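Local atomic coordinates of lipase (Photobacterium sp. M37, PDB entry 2ORY), a protein that probably hydrolyses the ester bonds of triacylglycerols as a cold-adapted class 3 lipase of the alpha/beta-hydrolase fold. Residues 215-220 against 284-289. Residues are numbered along the deposited sequence; the frame is centred on the assembly and turned at random.
Sequences DFADYF and KQIKAE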
loop_
_atom_site.group_PDB
_atom_site.type_symbol
_atom_site.label_atom_id
_atom_site.label_comp_id
_atom_site.label_asym_id
_atom_site.label_seq_id
_atom_site.Cartn_x
_atom_site.Cartn_y
_atom_site.Cartn_z
ATOM N N ASP A 215 19.488 -5.525 -0.783
ATOM C CA ASP A 215 19.959 -5.115 -2.104
ATOM C C ASP A 215 18.832 -4.522 -2.957
ATOM O O ASP A 215 19.076 -3.602 -3.732
ATOM C CB ASP A 215 20.608 -6.294 -2.854
ATOM C CG ASP A 215 22.016 -6.616 -2.346
ATOM O OD1 ASP A 215 22.532 -5.853 -1.502
ATOM O OD2 ASP A 215 22.605 -7.629 -2.795
ATOM N N PHE A 216 17.611 -5.045 -2.826
ATOM C CA PHE A 216 16.459 -4.525 -3.580
ATOM C C PHE A 216 16.111 -3.150 -3.023
ATOM O O PHE A 216 15.923 -2.187 -3.770
ATOM C CB PHE A 216 15.226 -5.437 -3.421
ATOM C CG PHE A 216 13.935 -4.806 -3.904
ATOM C CD1 PHE A 216 13.571 -4.870 -5.240
ATOM C CD2 PHE A 216 13.100 -4.129 -3.012
ATOM C CE1 PHE A 216 12.386 -4.273 -5.693
ATOM C CE2 PHE A 216 11.918 -3.527 -3.448
ATOM C CZ PHE A 216 11.559 -3.600 -4.791
ATOM N N ALA A 217 16.012 -3.086 -1.696
ATOM C CA ALA A 217 15.703 -1.853 -0.983
ATOM C C ALA A 217 16.753 -0.771 -1.238
ATOM O O ALA A 217 16.412 0.398 -1.408
ATOM C CB ALA A 217 15.597 -2.133 0.526
ATOM N N ASP A 218 18.030 -1.144 -1.250
ATOM C CA ASP A 218 19.078 -0.151 -1.518
ATOM C C ASP A 218 18.986 0.341 -2.979
ATOM O O ASP A 218 19.163 1.523 -3.266
ATOM C CB ASP A 218 20.467 -0.734 -1.234
ATOM C CG ASP A 218 20.765 -0.855 0.258
ATOM O OD1 ASP A 218 20.145 -0.122 1.064
ATOM O OD2 ASP A 218 21.635 -1.680 0.622
ATOM N N TYR A 219 18.703 -0.560 -3.907
ATOM C CA TYR A 219 18.563 -0.129 -5.279
ATOM C C TYR A 219 17.373 0.832 -5.360
ATOM O O TYR A 219 17.458 1.901 -5.976
ATOM C CB TYR A 219 18.328 -1.316 -6.195
ATOM C CG TYR A 219 18.004 -0.902 -7.601
ATOM C CD1 TYR A 219 18.962 -0.281 -8.408
ATOM C CD2 TYR A 219 16.728 -1.108 -8.129
ATOM C CE1 TYR A 219 18.653 0.120 -9.705
ATOM C CE2 TYR A 219 16.414 -0.702 -9.423
ATOM C CZ TYR A 219 17.375 -0.092 -10.200
ATOM O OH TYR A 219 17.042 0.329 -11.470
ATOM N N PHE A 220 16.256 0.456 -4.738
ATOM C CA PHE A 220 15.068 1.323 -4.732
ATOM C C PHE A 220 15.398 2.746 -4.215
ATOM O O PHE A 220 14.988 3.744 -4.812
ATOM C CB PHE A 220 13.973 0.724 -3.845
ATOM C CG PHE A 220 12.738 1.562 -3.773
ATOM C CD1 PHE A 220 11.698 1.366 -4.675
ATOM C CD2 PHE A 220 12.625 2.577 -2.829
ATOM C CE1 PHE A 220 10.558 2.173 -4.637
ATOM C CE2 PHE A 220 11.496 3.392 -2.782
ATOM C CZ PHE A 220 10.460 3.187 -3.688
ATOM N N LYS A 284 14.485 -6.052 4.163
ATOM C CA LYS A 284 14.744 -4.702 4.662
ATOM C C LYS A 284 13.810 -3.651 4.075
ATOM O O LYS A 284 13.434 -3.704 2.904
ATOM C CB LYS A 284 16.188 -4.284 4.372
ATOM C CG LYS A 284 16.548 -2.957 5.036
ATOM C CD LYS A 284 18.010 -2.593 4.921
ATOM C CE LYS A 284 18.310 -1.863 3.629
ATOM N NZ LYS A 284 19.681 -1.233 3.637
ATOM N N GLN A 285 13.466 -2.682 4.907
ATOM C CA GLN A 285 12.564 -1.605 4.545
ATOM C C GLN A 285 13.253 -0.670 3.555
ATOM O O GLN A 285 14.471 -0.511 3.604
ATOM C CB GLN A 285 12.227 -0.851 5.828
ATOM C CG GLN A 285 10.797 -0.379 6.073
ATOM C CD GLN A 285 9.704 -1.106 5.306
ATOM O OE1 GLN A 285 9.602 -0.972 4.091
ATOM N NE2 GLN A 285 8.861 -1.854 6.025
ATOM N N ILE A 286 12.469 -0.086 2.646
ATOM C CA ILE A 286 12.963 0.895 1.681
ATOM C C ILE A 286 12.953 2.154 2.536
ATOM O O ILE A 286 12.134 2.258 3.452
ATOM C CB ILE A 286 11.987 1.095 0.483
ATOM C CG1 ILE A 286 10.570 1.355 1.008
ATOM C CG2 ILE A 286 12.031 -0.110 -0.447
ATOM C CD1 ILE A 286 9.528 1.598 -0.083
ATOM N N LYS A 287 13.830 3.112 2.242
ATOM C CA LYS A 287 13.931 4.327 3.061
ATOM C C LYS A 287 13.835 3.891 4.526
ATOM O O LYS A 287 13.017 4.382 5.297
ATOM C CB LYS A 287 12.815 5.317 2.715
ATOM C CG LYS A 287 12.664 5.615 1.214
ATOM C CD LYS A 287 13.928 6.203 0.563
ATOM C CE LYS A 287 14.342 7.527 1.195
ATOM N NZ LYS A 287 13.358 8.613 0.952
ATOM N N ALA A 288 14.690 2.950 4.897
ATOM C CA ALA A 288 14.707 2.420 6.253
ATOM C C ALA A 288 15.096 3.413 7.353
ATOM O O ALA A 288 14.813 3.178 8.527
ATOM C CB ALA A 288 15.626 1.204 6.313
ATOM N N GLU A 289 15.733 4.520 6.994
ATOM C CA GLU A 289 16.139 5.485 8.009
ATOM C C GLU A 289 15.075 6.551 8.229
ATOM O O GLU A 289 15.218 7.405 9.103
ATOM C CB GLU A 289 17.454 6.174 7.622
ATOM C CG GLU A 289 18.598 5.243 7.254
ATOM C CD GLU A 289 18.761 5.096 5.747
ATOM O OE1 GLU A 289 19.856 4.692 5.305
ATOM O OE2 GLU A 289 17.794 5.382 5.004
#
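I286 lies against the ring of F220. Its methyl CG2 meets the ring obliquely at the CG and CD2 atoms of F220, 3.6 Å from CD2. The other branch reaches farther along the ring. CD1 of I286 touches CE2 and CZ and makes an off-centre CH-pi contact, 4.3 Å from the centroid of the F220 ring. The two branches divide the ring because I286 holds CG1 between its backbone N and carbonyl carbon (chi1 51°), with CG2 beside the N. Both side chains are buried and also touch helix 175-189, F220 at L185 and I286 at S181. One turn back, A217 points its methyl at the loop backbone. CB of A217 lies 3.6 Å from O of K284 and almost as near to O of Q285. The small methyl is consistent with the close approach of the two backbones: CA of A217 is 4.7 Å from CA of I286. In this alpha/beta-hydrolase fold, helix 214-224 follows strand 199-206, an outermost strand of the central sheet. The loop 284-289 belongs to the long link between helices 265-278 and 304-319 and packs against this helix. At the more exposed border, D218 and K284 meet at about a right angle. NZ of K284 forms a salt bridge with OD1 of D218 at 2.8 Å. The ammonium group meets OD1 on its syn side, 28° out of the carboxylate plane. The lysine chain is extended at first and then bends at chi3 (86°), which turns its end to the acid and brings CE of K284 within 4.1 Å of CB of A217. The loop has further anchors: N of K287 bonds to OD1 of D221 on the same helix, and NE2 of Q285 bonds to O of P239.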